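PDB 4WU3: Myo-inositol phosphohydrolase from Mitsuokella multacida, which probably removes phosphate groups from inositol hexakisphosphate and related inositol phosphates, as a member of the protein tyrosine phosphatase-like phytase family. Local coordinates for residues D69-V74 / I79-K84; E124-L129 / Y206-L211; A403-L408 / E498-H503; K454-R459 / Y504-A509; D521-F526 / A552-M557. The protein carries 2 engineered substitutions. One frame throughout, in Å; residues are numbered along the deposited sequence.

Contact 1 (D69-V74 / I79-K84)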
# COMPACT_ATOMS: atom_id res chain seq x y z
N ASP A 69 19.93 -24.21 10.06
CA ASP A 69 19.82 -25.02 8.85
C ASP A 69 20.84 -24.60 7.79
O ASP A 69 21.28 -23.44 7.74
CB ASP A 69 18.40 -24.97 8.28
CG ASP A 69 17.42 -25.79 9.10
OD1 ASP A 69 17.85 -26.38 10.11
OD2 ASP A 69 16.23 -25.84 8.73
N LYS A 70 21.21 -25.56 6.95
CA LYS A 70 22.12 -25.30 5.84
C LYS A 70 21.43 -24.47 4.76
O LYS A 70 20.19 -24.42 4.67
CB LYS A 70 22.64 -26.62 5.25
CG LYS A 70 21.58 -27.49 4.58
CD LYS A 70 22.11 -28.86 4.20
CE LYS A 70 20.99 -29.89 4.05
NZ LYS A 70 19.94 -29.48 3.07
N TYR A 71 22.22 -23.81 3.93
CA TYR A 71 21.68 -23.05 2.82
C TYR A 71 21.15 -24.00 1.75
O TYR A 71 21.75 -25.03 1.48
CB TYR A 71 22.76 -22.16 2.20
CG TYR A 71 23.27 -21.02 3.07
CD1 TYR A 71 22.50 -20.47 4.09
CD2 TYR A 71 24.52 -20.47 2.85
CE1 TYR A 71 22.97 -19.42 4.87
CE2 TYR A 71 24.99 -19.42 3.60
CZ TYR A 71 24.21 -18.89 4.60
OH TYR A 71 24.70 -17.84 5.35
N VAL A 72 20.01 -23.66 1.15
CA VAL A 72 19.51 -24.38 -0.01
C VAL A 72 19.31 -23.38 -1.14
O VAL A 72 18.72 -22.33 -0.92
CB VAL A 72 18.16 -25.08 0.27
CG1 VAL A 72 17.65 -25.78 -0.98
CG2 VAL A 72 18.30 -26.07 1.42
N GLY A 73 19.79 -23.72 -2.33
CA GLY A 73 19.68 -22.83 -3.50
C GLY A 73 20.91 -21.94 -3.62
O GLY A 73 21.94 -22.21 -2.98
N VAL A 74 20.80 -20.89 -4.43
CA VAL A 74 21.92 -19.97 -4.68
C VAL A 74 21.46 -18.53 -4.58
O VAL A 74 20.27 -18.26 -4.68
CB VAL A 74 22.49 -20.13 -6.11
CG1 VAL A 74 23.20 -21.47 -6.26
CG2 VAL A 74 21.39 -19.97 -7.15
N ILE A 79 27.48 -15.84 -4.81
CA ILE A 79 28.28 -15.74 -3.60
C ILE A 79 27.40 -15.91 -2.37
O ILE A 79 26.38 -15.24 -2.23
CB ILE A 79 28.98 -14.39 -3.50
CG1 ILE A 79 29.93 -14.20 -4.68
CG2 ILE A 79 29.72 -14.28 -2.18
CD1 ILE A 79 30.36 -12.76 -4.88
N MET A 80 27.81 -16.79 -1.47
CA MET A 80 27.01 -17.10 -0.30
C MET A 80 27.27 -16.10 0.80
O MET A 80 28.39 -15.66 0.99
CB MET A 80 27.31 -18.52 0.20
CG MET A 80 26.77 -19.62 -0.71
SD MET A 80 25.00 -19.42 -1.03
CE MET A 80 24.55 -21.07 -1.55
N PRO A 81 26.22 -15.70 1.52
CA PRO A 81 26.43 -14.85 2.66
C PRO A 81 27.08 -15.62 3.80
O PRO A 81 26.85 -16.83 3.96
CB PRO A 81 25.02 -14.42 3.05
CG PRO A 81 24.15 -15.55 2.61
CD PRO A 81 24.81 -16.12 1.38
N THR A 82 27.88 -14.92 4.59
CA THR A 82 28.48 -15.47 5.78
C THR A 82 27.42 -16.15 6.63
O THR A 82 26.28 -15.69 6.66
CB THR A 82 29.14 -14.36 6.60
OG1 THR A 82 29.69 -14.89 7.81
CG2 THR A 82 28.13 -13.29 6.94
N ARG A 83 27.79 -17.23 7.31
CA ARG A 83 26.89 -17.95 8.22
C ARG A 83 27.08 -17.47 9.65
O ARG A 83 26.50 -18.02 10.58
CB ARG A 83 27.13 -19.46 8.16
CG ARG A 83 26.65 -20.14 6.89
CD ARG A 83 26.67 -21.66 7.02
NE ARG A 83 25.86 -22.09 8.16
CZ ARG A 83 24.55 -22.29 8.12
NH1 ARG A 83 23.90 -22.66 9.19
NH2 ARG A 83 23.88 -22.11 7.01
N LYS A 84 27.91 -16.44 9.84
CA LYS A 84 28.27 -16.02 11.19
C LYS A 84 27.05 -15.70 12.07
O LYS A 84 26.17 -14.93 11.69
CB LYS A 84 29.21 -14.82 11.17
CG LYS A 84 29.50 -14.31 12.57
CD LYS A 84 30.59 -13.26 12.60
CE LYS A 84 31.03 -13.02 14.03
NZ LYS A 84 32.14 -12.02 14.10
O HOH W 1 25.30 -23.46 4.54

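Contact 2 (E124-L129 / Y206-L211)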
# COMPACT_ATOMS: atom_id res chain seq x y z
N GLU A 124 -5.54 -12.87 12.10
CA GLU A 124 -6.75 -13.63 11.78
C GLU A 124 -7.18 -14.55 12.95
O GLU A 124 -6.34 -15.11 13.65
CB GLU A 124 -6.58 -14.42 10.47
CG GLU A 124 -5.48 -15.50 10.43
CD GLU A 124 -4.10 -14.96 10.03
OE1 GLU A 124 -3.88 -13.71 10.05
OE2 GLU A 124 -3.21 -15.79 9.71
N SER A 125 -8.48 -14.70 13.18
CA SER A 125 -8.97 -15.58 14.24
C SER A 125 -8.76 -17.05 13.90
O SER A 125 -9.11 -17.51 12.82
CB SER A 125 -10.45 -15.33 14.51
OG SER A 125 -10.67 -14.01 14.94
N HIS A 126 -8.19 -17.78 14.85
CA HIS A 126 -7.86 -19.18 14.64
C HIS A 126 -7.91 -19.94 15.94
O HIS A 126 -7.96 -19.36 17.03
CB HIS A 126 -6.47 -19.32 14.01
CG HIS A 126 -5.37 -18.74 14.85
ND1 HIS A 126 -5.10 -17.39 14.88
CD2 HIS A 126 -4.48 -19.32 15.68
CE1 HIS A 126 -4.08 -17.16 15.69
NE2 HIS A 126 -3.69 -18.32 16.19
N GLY A 127 -7.87 -21.25 15.81
CA GLY A 127 -7.87 -22.12 16.98
C GLY A 127 -7.77 -23.58 16.58
O GLY A 127 -7.34 -23.91 15.47
N TYR A 128 -8.18 -24.45 17.51
CA TYR A 128 -8.04 -25.89 17.33
C TYR A 128 -9.33 -26.63 17.66
O TYR A 128 -10.02 -26.30 18.64
CB TYR A 128 -6.86 -26.41 18.17
CG TYR A 128 -5.52 -25.92 17.66
CD1 TYR A 128 -5.00 -24.70 18.06
CD2 TYR A 128 -4.78 -26.68 16.75
CE1 TYR A 128 -3.80 -24.24 17.57
CE2 TYR A 128 -3.58 -26.23 16.26
CZ TYR A 128 -3.09 -25.01 16.67
OH TYR A 128 -1.88 -24.54 16.17
N LEU A 129 -9.67 -27.59 16.80
CA LEU A 129 -10.72 -28.58 17.07
C LEU A 129 -10.04 -29.93 17.18
O LEU A 129 -9.58 -30.49 16.19
CB LEU A 129 -11.73 -28.63 15.94
CG LEU A 129 -12.45 -27.31 15.63
CD1 LEU A 129 -13.44 -27.52 14.50
CD2 LEU A 129 -13.16 -26.80 16.88
N TYR A 206 3.79 -19.12 25.20
CA TYR A 206 3.00 -18.53 24.13
C TYR A 206 3.10 -17.02 24.13
O TYR A 206 3.05 -16.38 25.19
CB TYR A 206 1.54 -18.93 24.30
CG TYR A 206 0.61 -18.42 23.21
CD1 TYR A 206 0.62 -19.01 21.95
CD2 TYR A 206 -0.29 -17.38 23.44
CE1 TYR A 206 -0.21 -18.56 20.96
CE2 TYR A 206 -1.15 -16.94 22.44
CZ TYR A 206 -1.09 -17.54 21.20
OH TYR A 206 -1.92 -17.14 20.19
N PHE A 207 3.22 -16.44 22.94
CA PHE A 207 3.18 -14.99 22.78
C PHE A 207 2.47 -14.65 21.47
O PHE A 207 2.74 -15.24 20.43
CB PHE A 207 4.59 -14.42 22.79
CG PHE A 207 4.63 -12.93 22.68
CD1 PHE A 207 4.32 -12.14 23.78
CD2 PHE A 207 4.99 -12.31 21.49
CE1 PHE A 207 4.34 -10.76 23.70
CE2 PHE A 207 5.03 -10.92 21.41
CZ PHE A 207 4.70 -10.15 22.51
N ARG A 208 1.54 -13.71 21.54
CA ARG A 208 0.71 -13.35 20.40
C ARG A 208 0.96 -11.92 19.96
O ARG A 208 1.02 -11.01 20.77
CB ARG A 208 -0.77 -13.51 20.76
CG ARG A 208 -1.74 -13.11 19.65
CD ARG A 208 -1.83 -14.17 18.57
NE ARG A 208 -2.98 -13.99 17.68
CZ ARG A 208 -4.20 -14.47 17.91
NH1 ARG A 208 -4.46 -15.15 19.02
NH2 ARG A 208 -5.19 -14.27 17.04
N LEU A 209 1.11 -11.75 18.65
CA LEU A 209 0.97 -10.46 17.99
C LEU A 209 -0.09 -10.61 16.95
O LEU A 209 -0.01 -11.53 16.15
CB LEU A 209 2.26 -10.09 17.28
CG LEU A 209 3.43 -9.78 18.18
CD1 LEU A 209 4.63 -9.41 17.32
CD2 LEU A 209 3.05 -8.66 19.13
N THR A 210 -1.06 -9.72 16.94
CA THR A 210 -2.17 -9.84 16.00
C THR A 210 -1.90 -9.11 14.67
O THR A 210 -2.49 -8.07 14.39
CB THR A 210 -3.46 -9.31 16.65
OG1 THR A 210 -3.22 -8.03 17.24
CG2 THR A 210 -3.90 -10.28 17.74
N LEU A 211 -1.03 -9.69 13.85
CA LEU A 211 -0.59 -9.05 12.61
C LEU A 211 -1.45 -9.42 11.41
O LEU A 211 -1.74 -10.60 11.20
CB LEU A 211 0.85 -9.43 12.27
CG LEU A 211 1.88 -9.17 13.36
CD1 LEU A 211 3.28 -9.43 12.84
CD2 LEU A 211 1.74 -7.76 13.87

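Contact 3 (A403-L408 / E498-H503)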
# COMPACT_ATOMS: atom_id res chain seq x y z
N ALA A 403 -31.16 22.96 38.38
CA ALA A 403 -32.48 22.42 38.09
C ALA A 403 -32.64 20.97 38.59
O ALA A 403 -33.74 20.57 38.98
CB ALA A 403 -32.77 22.49 36.61
N MET A 404 -31.56 20.19 38.56
CA MET A 404 -31.61 18.80 39.03
C MET A 404 -31.80 18.72 40.53
O MET A 404 -32.43 17.80 41.05
CB MET A 404 -30.31 18.09 38.73
CG MET A 404 -30.10 17.68 37.29
SD MET A 404 -28.51 16.85 37.10
CE MET A 404 -28.54 15.74 38.49
N LEU A 405 -31.22 19.68 41.24
CA LEU A 405 -31.16 19.64 42.69
C LEU A 405 -32.50 19.40 43.38
O LEU A 405 -32.62 18.47 44.17
CB LEU A 405 -30.53 20.92 43.23
CG LEU A 405 -29.00 20.86 43.28
CD1 LEU A 405 -28.45 22.24 43.61
CD2 LEU A 405 -28.57 19.84 44.33
N PRO A 406 -33.50 20.25 43.12
CA PRO A 406 -34.77 20.05 43.82
C PRO A 406 -35.44 18.74 43.44
O PRO A 406 -36.10 18.12 44.27
CB PRO A 406 -35.63 21.24 43.36
CG PRO A 406 -35.00 21.72 42.10
CD PRO A 406 -33.53 21.42 42.23
N VAL A 407 -35.29 18.32 42.19
CA VAL A 407 -35.89 17.07 41.74
C VAL A 407 -35.30 15.89 42.50
O VAL A 407 -36.04 15.06 43.03
CB VAL A 407 -35.72 16.87 40.22
CG1 VAL A 407 -36.24 15.50 39.80
CG2 VAL A 407 -36.47 17.95 39.46
N LEU A 408 -33.98 15.82 42.58
CA LEU A 408 -33.33 14.69 43.24
C LEU A 408 -33.60 14.71 44.74
O LEU A 408 -33.92 13.68 45.32
CB LEU A 408 -31.83 14.65 42.96
CG LEU A 408 -31.41 14.43 41.50
CD1 LEU A 408 -29.91 14.27 41.42
CD2 LEU A 408 -32.10 13.24 40.86
N GLU A 498 -19.66 19.67 44.83
CA GLU A 498 -19.53 19.67 46.29
C GLU A 498 -19.97 21.00 46.88
O GLU A 498 -20.66 21.04 47.90
CB GLU A 498 -18.10 19.31 46.69
CG GLU A 498 -17.79 17.84 46.40
CD GLU A 498 -16.36 17.45 46.73
OE1 GLU A 498 -15.54 18.34 47.04
OE2 GLU A 498 -16.05 16.24 46.67
N LYS A 499 -19.62 22.08 46.20
CA LYS A 499 -20.10 23.42 46.49
C LYS A 499 -21.63 23.46 46.63
O LYS A 499 -22.16 24.27 47.39
CB LYS A 499 -19.62 24.36 45.37
CG LYS A 499 -20.22 25.75 45.29
CD LYS A 499 -19.71 26.45 44.04
CE LYS A 499 -20.36 27.81 43.82
NZ LYS A 499 -20.11 28.34 42.45
N ASN A 500 -22.33 22.61 45.89
CA ASN A 500 -23.80 22.55 45.97
C ASN A 500 -24.34 21.44 46.88
O ASN A 500 -25.50 21.04 46.78
CB ASN A 500 -24.41 22.43 44.56
CG ASN A 500 -24.44 23.76 43.83
OD1 ASN A 500 -25.35 24.57 44.02
ND2 ASN A 500 -23.44 24.00 43.00
N GLY A 501 -23.48 20.93 47.76
CA GLY A 501 -23.91 20.04 48.83
C GLY A 501 -24.10 18.58 48.44
O GLY A 501 -24.80 17.84 49.13
N LEU A 502 -23.49 18.16 47.34
CA LEU A 502 -23.58 16.77 46.91
C LEU A 502 -22.22 16.11 46.96
O LEU A 502 -21.20 16.78 46.98
CB LEU A 502 -24.14 16.68 45.49
CG LEU A 502 -25.48 17.37 45.24
CD1 LEU A 502 -25.79 17.37 43.75
CD2 LEU A 502 -26.59 16.69 46.01
N HIS A 503 -22.21 14.78 46.98
CA HIS A 503 -20.96 14.04 46.92
C HIS A 503 -20.56 13.74 45.49
O HIS A 503 -21.37 13.80 44.58
CB HIS A 503 -21.10 12.72 47.68
CG HIS A 503 -21.52 12.90 49.10
ND1 HIS A 503 -22.82 13.11 49.48
CD2 HIS A 503 -20.80 12.89 50.24
CE1 HIS A 503 -22.89 13.23 50.79
NE2 HIS A 503 -21.67 13.10 51.28

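Contact 4 (K454-R459 / Y504-A509)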
# COMPACT_ATOMS: atom_id res chain seq x y z
N LYS A 454 -4.87 14.56 36.95
CA LYS A 454 -3.73 15.46 36.81
C LYS A 454 -3.77 16.23 35.49
O LYS A 454 -3.53 17.43 35.45
CB LYS A 454 -2.42 14.70 36.91
CG LYS A 454 -1.21 15.61 36.76
CD LYS A 454 0.10 14.84 36.73
CE LYS A 454 1.26 15.81 36.62
NZ LYS A 454 2.55 15.11 36.35
N ASP A 455 -4.08 15.53 34.40
CA ASP A 455 -4.26 16.18 33.12
C ASP A 455 -5.40 17.19 33.23
O ASP A 455 -5.27 18.31 32.77
CB ASP A 455 -4.57 15.15 32.03
CG ASP A 455 -4.82 15.78 30.66
OD1 ASP A 455 -5.95 16.24 30.41
OD2 ASP A 455 -3.89 15.80 29.83
N GLU A 456 -6.49 16.79 33.87
CA GLU A 456 -7.68 17.65 34.00
C GLU A 456 -7.39 18.93 34.76
O GLU A 456 -7.69 20.03 34.29
CB GLU A 456 -8.82 16.88 34.69
CG GLU A 456 -10.19 17.53 34.59
CD GLU A 456 -11.32 16.53 34.83
OE1 GLU A 456 -11.63 16.27 36.01
OE2 GLU A 456 -11.88 16.00 33.84
N ASN A 457 -6.82 18.80 35.96
CA ASN A 457 -6.56 19.97 36.77
C ASN A 457 -5.63 20.93 36.04
O ASN A 457 -5.82 22.15 36.09
CB ASN A 457 -5.99 19.57 38.12
CG ASN A 457 -7.05 18.99 39.04
OD1 ASN A 457 -8.10 19.59 39.25
ND2 ASN A 457 -6.78 17.82 39.60
N SER A 458 -4.65 20.36 35.34
CA SER A 458 -3.62 21.15 34.69
C SER A 458 -4.19 21.96 33.53
O SER A 458 -3.87 23.14 33.37
CB SER A 458 -2.50 20.24 34.20
OG SER A 458 -1.47 21.00 33.60
N ARG A 459 -5.03 21.32 32.73
CA ARG A 459 -5.57 21.98 31.55
C ARG A 459 -6.61 23.03 31.91
O ARG A 459 -6.70 24.06 31.24
CB ARG A 459 -6.14 20.95 30.56
CG ARG A 459 -5.08 20.10 29.90
CD ARG A 459 -5.62 19.21 28.79
NE ARG A 459 -4.58 18.33 28.25
CZ ARG A 459 -3.70 18.69 27.32
NH1 ARG A 459 -3.73 19.91 26.80
NH2 ARG A 459 -2.79 17.82 26.90
N TYR A 504 -19.30 13.40 45.30
CA TYR A 504 -18.77 13.20 43.97
C TYR A 504 -17.91 11.97 43.91
O TYR A 504 -17.12 11.71 44.80
CB TYR A 504 -17.96 14.43 43.55
CG TYR A 504 -17.31 14.34 42.18
CD1 TYR A 504 -18.03 14.66 41.03
CD2 TYR A 504 -15.98 13.96 42.05
CE1 TYR A 504 -17.44 14.59 39.78
CE2 TYR A 504 -15.38 13.90 40.81
CZ TYR A 504 -16.11 14.21 39.68
OH TYR A 504 -15.51 14.15 38.43
N TYR A 505 -18.07 11.19 42.85
CA TYR A 505 -17.19 10.07 42.60
C TYR A 505 -16.91 9.97 41.09
O TYR A 505 -17.80 10.17 40.27
CB TYR A 505 -17.76 8.75 43.16
CG TYR A 505 -16.72 7.66 43.24
CD1 TYR A 505 -15.94 7.50 44.38
CD2 TYR A 505 -16.47 6.83 42.16
CE1 TYR A 505 -14.96 6.52 44.45
CE2 TYR A 505 -15.49 5.85 42.21
CZ TYR A 505 -14.73 5.70 43.36
OH TYR A 505 -13.75 4.74 43.39
N ARG A 506 -15.66 9.67 40.76
CA ARG A 506 -15.20 9.65 39.39
C ARG A 506 -14.76 8.26 38.95
O ARG A 506 -13.90 7.66 39.58
CB ARG A 506 -14.02 10.62 39.25
CG ARG A 506 -13.45 10.71 37.84
CD ARG A 506 -14.41 11.45 36.93
NE ARG A 506 -13.78 11.79 35.66
CZ ARG A 506 -13.11 12.91 35.43
NH1 ARG A 506 -12.95 13.81 36.38
NH2 ARG A 506 -12.59 13.13 34.23
N ILE A 507 -15.34 7.75 37.87
CA ILE A 507 -14.78 6.58 37.19
C ILE A 507 -14.39 7.01 35.78
O ILE A 507 -15.20 7.58 35.04
CB ILE A 507 -15.78 5.40 37.17
CG1 ILE A 507 -16.13 4.98 38.60
CG2 ILE A 507 -15.18 4.21 36.43
CD1 ILE A 507 -17.27 4.00 38.70
N ALA A 508 -13.14 6.76 35.42
CA ALA A 508 -12.61 7.22 34.14
C ALA A 508 -12.91 6.23 33.01
O ALA A 508 -12.01 5.53 32.52
CB ALA A 508 -11.12 7.48 34.27
N ALA A 509 -14.17 6.18 32.59
CA ALA A 509 -14.60 5.21 31.58
C ALA A 509 -14.43 5.80 30.18
O ALA A 509 -14.84 6.92 29.91
CB ALA A 509 -16.04 4.80 31.82

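Contact 5 (D521-F526 / A552-M557)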
# COMPACT_ATOMS: atom_id res chain seq x y z
N ASP A 521 -15.15 -3.08 38.46
CA ASP A 521 -14.74 -3.44 39.81
C ASP A 521 -14.77 -2.22 40.73
O ASP A 521 -15.20 -2.31 41.88
CB ASP A 521 -13.32 -3.99 39.81
CG ASP A 521 -13.26 -5.48 39.55
OD1 ASP A 521 -14.32 -6.12 39.54
OD2 ASP A 521 -12.14 -6.00 39.37
N GLU A 522 -14.28 -1.09 40.22
CA GLU A 522 -14.29 0.14 40.99
C GLU A 522 -15.72 0.46 41.38
O GLU A 522 -15.99 0.80 42.52
CB GLU A 522 -13.66 1.31 40.22
CG GLU A 522 -13.69 2.64 40.98
CD GLU A 522 -12.65 3.64 40.50
OE1 GLU A 522 -11.99 3.40 39.47
OE2 GLU A 522 -12.49 4.69 41.17
N PHE A 523 -16.66 0.33 40.45
CA PHE A 523 -18.05 0.60 40.80
C PHE A 523 -18.61 -0.39 41.82
O PHE A 523 -19.33 0.01 42.73
CB PHE A 523 -18.95 0.62 39.57
CG PHE A 523 -20.40 0.88 39.91
CD1 PHE A 523 -20.79 2.11 40.43
CD2 PHE A 523 -21.35 -0.09 39.71
CE1 PHE A 523 -22.12 2.35 40.76
CE2 PHE A 523 -22.68 0.15 40.03
CZ PHE A 523 -23.07 1.37 40.56
N ILE A 524 -18.31 -1.67 41.67
CA ILE A 524 -18.85 -2.66 42.59
C ILE A 524 -18.31 -2.41 44.00
O ILE A 524 -19.06 -2.39 44.99
CB ILE A 524 -18.53 -4.08 42.11
CG1 ILE A 524 -19.30 -4.34 40.80
CG2 ILE A 524 -18.88 -5.12 43.18
CD1 ILE A 524 -18.87 -5.59 40.08
N ASN A 525 -17.01 -2.18 44.09
CA ASN A 525 -16.42 -1.81 45.35
C ASN A 525 -17.12 -0.58 45.93
O ASN A 525 -17.47 -0.57 47.10
CB ASN A 525 -14.92 -1.58 45.18
CG ASN A 525 -14.18 -2.87 44.88
OD1 ASN A 525 -14.70 -3.97 45.08
ND2 ASN A 525 -12.95 -2.74 44.42
N PHE A 526 -17.35 0.44 45.11
CA PHE A 526 -18.07 1.61 45.59
C PHE A 526 -19.41 1.21 46.19
O PHE A 526 -19.76 1.68 47.26
CB PHE A 526 -18.29 2.63 44.47
CG PHE A 526 -19.13 3.81 44.87
CD1 PHE A 526 -18.57 4.91 45.44
CD2 PHE A 526 -20.49 3.81 44.68
CE1 PHE A 526 -19.34 6.00 45.81
CE2 PHE A 526 -21.26 4.89 45.05
CZ PHE A 526 -20.69 5.99 45.62
N ALA A 552 -27.71 0.07 33.98
CA ALA A 552 -28.18 -1.28 33.76
C ALA A 552 -27.45 -2.28 34.66
O ALA A 552 -28.05 -3.25 35.13
CB ALA A 552 -28.01 -1.66 32.29
N MET A 553 -26.16 -2.06 34.88
CA MET A 553 -25.39 -2.96 35.75
C MET A 553 -25.83 -2.85 37.21
O MET A 553 -25.93 -3.85 37.92
CB MET A 553 -23.90 -2.66 35.63
CG MET A 553 -23.26 -3.27 34.40
SD MET A 553 -21.48 -3.03 34.40
CE MET A 553 -21.31 -1.48 33.52
N TYR A 554 -26.07 -1.62 37.66
CA TYR A 554 -26.55 -1.39 39.01
C TYR A 554 -27.97 -1.94 39.19
O TYR A 554 -28.26 -2.61 40.18
CB TYR A 554 -26.49 0.10 39.33
CG TYR A 554 -26.83 0.45 40.76
CD1 TYR A 554 -26.19 -0.18 41.82
CD2 TYR A 554 -27.75 1.44 41.05
CE1 TYR A 554 -26.49 0.15 43.12
CE2 TYR A 554 -28.05 1.77 42.36
CZ TYR A 554 -27.41 1.12 43.39
OH TYR A 554 -27.71 1.46 44.70
N ASP A 555 -28.85 -1.65 38.23
CA ASP A 555 -30.20 -2.20 38.25
C ASP A 555 -30.15 -3.72 38.45
O ASP A 555 -30.80 -4.25 39.35
CB ASP A 555 -30.92 -1.84 36.95
CG ASP A 555 -32.45 -2.00 37.04
OD1 ASP A 555 -32.97 -2.49 38.07
OD2 ASP A 555 -33.14 -1.63 36.05
N MET A 556 -29.36 -4.41 37.62
CA MET A 556 -29.24 -5.86 37.68
C MET A 556 -28.79 -6.30 39.06
O MET A 556 -29.32 -7.26 39.63
CB MET A 556 -28.20 -6.39 36.70
CG MET A 556 -28.65 -6.49 35.27
SD MET A 556 -27.27 -6.99 34.22
CE MET A 556 -27.59 -5.94 32.81
N MET A 557 -27.75 -5.64 39.55
CA MET A 557 -27.16 -6.01 40.83
C MET A 557 -28.23 -6.00 41.92
O MET A 557 -28.25 -6.88 42.77
CB MET A 557 -26.01 -5.06 41.21
CG MET A 557 -24.73 -5.27 40.41
SD MET A 557 -23.51 -3.95 40.61
CE MET A 557 -22.91 -4.29 42.27

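Contact 1 (D69-V74 / I79-K84)
Y71 packs against R83, P81 and M80 in a cation-pi and Met-aromatic cluster, where the loop between strands 65-66 and 91-94 doubles back on itself. The tight part is the far end of the tyrosine. Y71 OH donates to P81 O at 2.8 Å, from above the carbonyl plane, and P81 CG packs 3.6 Å from the same Y71 OH. Over one ring face lies the guanidinium, with R83 CZ 4.9 Å from the Y71 ring centroid and its plane turned 58° from the ring. A bend at chi3 (57°) swings the R83 tip back so that NH1 and NH2 together grip D69 O, with R83 NH2 at 3.0 Å; D87 takes a second bond from NH1. R273 and L276 of helix 267-276 also touch Y71. The exposed side is M80, whose SD approaches the ring only loosely and obliquely, 4.0 Å from Y71 CD2. V74, nearby, packs on M478 of the second subunit. An alanine at Y71 would strip the ring from beneath R83 and is likely to leave P81 O without its hydroxyl donor. Beside the cluster a water accepts from Y71 N at 3.2 Å and, weakly, from R83 NH2.

Contact 2 (E124-L129 / Y206-L211)
R208 and H126 meet in the buried space between edge strand 205-211 and strand 126-129 of a separate antiparallel sheet. Walking along 206-211, Y206 comes first: its OH accepts a weak bond from R208 NH1 and is hydrogen-bonded to D120 OD2. R208 makes the main contact. Its CG lies opposite the backbone N (chi1 178°) and the chain bends at chi2, sending the guanidinium out to H126, whose CE1 sits over one face, 3.4 Å from R208 NH2. The two planes are 53° apart. H126 is held in place by its ND1, which donates in the ring plane to E124 O at 2.9 Å. T210 centres an inverse gamma turn, and L211 O then stands 3.9 Å from E124 OE1, a carboxylate already paired with R122 and R248. The chemistry is that of a guanidinium resting on a C-H of an imidazole whose nitrogens bond elsewhere, NE2 to D120; R208 NE donates to R122 O, and with E156 bridging R208 NH1, the acidic neighbours probably offset the arginine's charge.

Contact 3 (A403-L408 / E498-H503)
L405 reaches out from helix 398-411 with both methyls, one toward N500 and the other toward L502, the two residues that flank G501 just past the end of helix 493-499. The apolar part is a leucine pair: L405 CD2 lies 3.8 Å from L502 CD1, and the L502 CG and CD2 atoms are little farther off, so this single methyl nests against the whole fork of L502. The second kind is a methyl beside a polar group. L405 CD1 sits 3.9 Å from N500 OD1 and touches CB as well, the two side chains crossing at about a right angle. N500 spends its amide elsewhere: OD1 accepts from Q402, one turn back on the leucine's own helix, and ND2 donates to L496 O, so the asparagine ties the two helices together while its flank packs on L405. In the backbone, G501 N donates to E498 O at 2.8 Å and L502 N to V497 O, and G501, with positive phi, is the C-prime residue of this Schellman motif. Helix 398-411 is kinked at P406, the residue after L405. L502 goes on to pack against I416 and I418 of strand 416-422, L408 touches I416 and W535, and H503 opens strand 503-509 at the edge of that five-stranded sheet.

Contact 4 (K454-R459 / Y504-A509)
E456 and R506 bridge a wide backbone gap between helix 449-463 and strand 503-509, the nearest alpha carbons, E456 CA and A508 CA, being 11.5 Å apart. The gap is spanned by two long side chains. E456 is extended, whereas R506 bends at chi2 before presenting its two terminal nitrogens end-on. R506 NH1 donates to E456 OE1 at 2.8 Å, almost straight at 173°, and R506 NH2 to E456 OE2 at 3.0 Å. Each oxygen is met on its syn side, and the carboxylate and guanidinium planes differ by only 25°. Further bonds fix the pair: OE2 also accepts from H426 N, NH2 donates to R422 O, and NH1 gives a weak bond to Y504 OH. V452 and L453 of the helix pack beside the arginine. This is a buried bidentate salt bridge fastening a helix to the edge strand of the phosphatase sheet; A509 O, farther along the chain, accepts from R546 of the inositol tetrakisphosphate pocket.

Contact 5 (D521-F526 / A552-M557)
F523 points the edge of its ring at Y554, the planes standing 82° apart and the centroids 5.7 Å from each other in an oblique arrangement. The closest atoms are F523 CZ and Y554 CD1 at 3.7 Å, with Y554 CB nearly as close. A chi1 of 179° throws the F523 ring straight across to the other helix. M557 comes in from the side: its SD is 4.2 Å from F523 CE2, an oblique Met-aromatic contact, and the bend at chi3 brings M557 CE to 3.9 Å from I524 CG1. Helix 545-558 starts at G545 and R546 of the inositol tetrakisphosphate pocket, like the helix after the P-loop in PTP-like phosphatases, and helix 517-529 packs beside it, the axes 11.7 Å apart at -45°. With an alanine here in place of F523, Y554 and M557 would probably lose their common partner and a gap open beside L536 and F538. Rings, aliphatic carbons and a thioether make up the join, so it rests on shape and dispersion rather than on directed polar bonds.

From the N terminus, contact 1 closes a short loop between strands 65-66 and 91-94, at the far end of the first half. Contact 2 then spans 76 residues, tying edge strand 205-211 to the neighbouring antiparallel sheet. In the second half, contacts 3 and 4 cross: their segments alternate along the chain, helix 449-463 coming between the two halves of contact 3, and residues 498-503 run straight into strand 503-509. Contact 5 follows in series, pairing helices 517-529 and 545-558; it meets contact 4 where Y505 OH probably bonds E522 OE2. R208 and R506 hold matching positions on edge strands, each salt-bridged to a glutamate of a helix (E156, E456), though contact 2 pairs R208 with a histidine.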